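Local coordinates for protein glutathione S-transferase (Legionella pneumophila subsp. pneumophila str. Philadelphia 1, PDB 3NIV) that probably acts as a zeta-class glutathione transferase, isomerising maleylacetoacetate with the help of glutathione, at residues V17-N22 with H205-E210. Sequence-based numbering, arbitrary orientation.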
loop_
_atom_site.group_PDB
_atom_site.type_symbol
_atom_site.label_atom_id
_atom_site.label_comp_id
_atom_site.label_asym_id
_atom_site.label_seq_id
_atom_site.Cartn_x
_atom_site.Cartn_y
_atom_site.Cartn_z
ATOM N N VAL A 17 11.321 -2.377 6.945
ATOM C CA VAL A 17 11.464 -1.659 8.191
ATOM C C VAL A 17 12.901 -1.696 8.683
ATOM O O VAL A 17 13.443 -0.676 9.069
ATOM C CB VAL A 17 10.530 -2.189 9.273
ATOM C CG1 VAL A 17 10.695 -1.368 10.539
ATOM C CG2 VAL A 17 9.095 -2.121 8.795
ATOM N N ARG A 18 13.520 -2.870 8.659
ATOM C CA ARG A 18 14.896 -2.992 9.136
ATOM C C ARG A 18 15.859 -2.073 8.392
ATOM O O ARG A 18 16.669 -1.396 9.025
ATOM C CB ARG A 18 15.372 -4.449 9.137
ATOM C CG ARG A 18 14.700 -5.289 10.233
ATOM C CD ARG A 18 15.391 -6.624 10.445
ATOM N NE ARG A 18 15.629 -7.306 9.182
ATOM C CZ ARG A 18 14.815 -8.213 8.653
ATOM N NH1 ARG A 18 13.701 -8.561 9.288
ATOM N NH2 ARG A 18 15.126 -8.785 7.494
ATOM N N ILE A 19 15.753 -2.025 7.063
ATOM C CA ILE A 19 16.542 -1.080 6.262
ATOM C C ILE A 19 16.280 0.383 6.653
ATOM O O ILE A 19 17.210 1.162 6.871
ATOM C CB ILE A 19 16.244 -1.213 4.755
ATOM C CG1 ILE A 19 16.280 -2.683 4.315
ATOM C CG2 ILE A 19 17.195 -0.316 3.945
ATOM C CD1 ILE A 19 16.296 -2.890 2.814
ATOM N N ALA A 20 15.004 0.752 6.717
ATOM C CA ALA A 20 14.621 2.113 7.057
ATOM C C ALA A 20 15.240 2.543 8.380
ATOM O O ALA A 20 15.717 3.671 8.512
ATOM C CB ALA A 20 13.112 2.238 7.117
ATOM N N LEU A 21 15.217 1.648 9.362
ATOM C CA LEU A 21 15.743 1.979 10.679
ATOM C C LEU A 21 17.252 2.214 10.640
ATOM O O LEU A 21 17.781 3.047 11.375
ATOM C CB LEU A 21 15.377 0.899 11.703
ATOM C CG LEU A 21 13.919 0.918 12.181
ATOM C CD1 LEU A 21 13.533 -0.338 12.966
ATOM C CD2 LEU A 21 13.651 2.162 13.007
ATOM N N ASN A 22 17.941 1.486 9.774
ATOM C CA ASN A 22 19.380 1.633 9.659
ATOM C C ASN A 22 19.728 2.915 8.929
ATOM O O ASN A 22 20.480 3.736 9.438
ATOM C CB ASN A 22 19.998 0.436 8.937
ATOM C CG ASN A 22 19.868 -0.857 9.722
ATOM O OD1 ASN A 22 20.057 -1.948 9.175
ATOM N ND2 ASN A 22 19.543 -0.744 11.006
ATOM N N HIS A 205 22.819 -4.386 3.975
ATOM C CA HIS A 205 23.438 -5.675 4.250
ATOM C C HIS A 205 23.026 -6.245 5.605
ATOM O O HIS A 205 22.632 -7.410 5.705
ATOM C CB HIS A 205 24.959 -5.554 4.169
ATOM C CG HIS A 205 25.667 -6.871 4.234
ATOM N ND1 HIS A 205 26.344 -7.297 5.354
ATOM C CD2 HIS A 205 25.788 -7.861 3.320
ATOM C CE1 HIS A 205 26.862 -8.491 5.125
ATOM N NE2 HIS A 205 26.541 -8.856 3.898
ATOM N N ASP A 206 23.095 -5.412 6.641
ATOM C CA ASP A 206 22.844 -5.853 8.015
ATOM C C ASP A 206 21.367 -6.124 8.309
ATOM O O ASP A 206 21.025 -6.718 9.327
ATOM C CB ASP A 206 23.397 -4.817 8.995
ATOM C CG ASP A 206 24.871 -4.520 8.750
ATOM O OD1 ASP A 206 25.587 -5.448 8.296
ATOM O OD2 ASP A 206 25.309 -3.369 9.001
ATOM N N ALA A 207 20.498 -5.686 7.407
ATOM C CA ALA A 207 19.064 -5.850 7.581
ATOM C C ALA A 207 18.572 -7.106 6.874
ATOM O O ALA A 207 17.408 -7.492 7.012
ATOM C CB ALA A 207 18.336 -4.637 7.044
ATOM N N ALA A 208 19.457 -7.731 6.103
ATOM C CA ALA A 208 19.111 -8.944 5.366
ATOM C C ALA A 208 18.673 -10.016 6.338
ATOM O O ALA A 208 19.142 -10.045 7.471
ATOM C CB ALA A 208 20.304 -9.433 4.553
ATOM N N PRO A 209 17.762 -10.894 5.901
ATOM C CA PRO A 209 17.283 -11.996 6.741
ATOM C C PRO A 209 18.423 -12.895 7.213
ATOM O O PRO A 209 18.385 -13.379 8.342
ATOM C CB PRO A 209 16.347 -12.767 5.803
ATOM C CG PRO A 209 15.882 -11.749 4.827
ATOM C CD PRO A 209 17.062 -10.848 4.606
ATOM N N GLU A 210 19.426 -13.095 6.361
ATOM C CA GLU A 210 20.565 -13.946 6.691
ATOM C C GLU A 210 21.355 -13.342 7.838
ATOM O O GLU A 210 21.902 -14.060 8.673
ATOM C CB GLU A 210 21.472 -14.138 5.472
ATOM C CG GLU A 210 20.859 -14.997 4.371
ATOM C CD GLU A 210 19.526 -14.448 3.873
ATOM O OE1 GLU A 210 19.384 -13.198 3.788
ATOM O OE2 GLU A 210 18.627 -15.270 3.562
#
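Ala207 O is gripped by two nitrogens of one arginine: Arg18 NH2 lies 2.7 Å from Ala207 O and Arg18 NE 2.8 Å from the same Ala207 O. The guanidinium comes side-on and keeps the oxygen in its own plane. Because both N-H groups converge on a single acceptor, each bond is bent, 141° at the hydrogen for NE and 146° for NH2. NH2 meets the carbonyl nearly end-on, whereas NE comes in from the side, tilted out of the carbonyl plane. A bend at chi3 (-48°) in the arginine chain turns the head toward this carbonyl, and Arg18 NH2 also comes near the ring of Pro209, 4.0 Å from Pro209 CD. The remaining nitrogen, NH1, forms a salt bridge with Asp7 on strand 5-7.

Next to this grip, the methyl of Ala207 packs against helix 12-23: its CB is 3.6 Å from Arg18 CB and 3.9 Å from Ile19 CG1, with the Asn22 side chain alongside. Ile19 also rests on Val169 and Pro173 of helix 166-180, and Pro209 packs on Tyr176 of that helix. The contact thus joins the thioredoxin-like N-terminal domain to the C-terminal end of the helical domain. With one arginine bridging Asp7 and a backbone carbonyl in the turn 205-208, the carboxylate probably offsets the cation's charge, and the paired N-H bonds restrict rotation of the guanidinium at this domain interface.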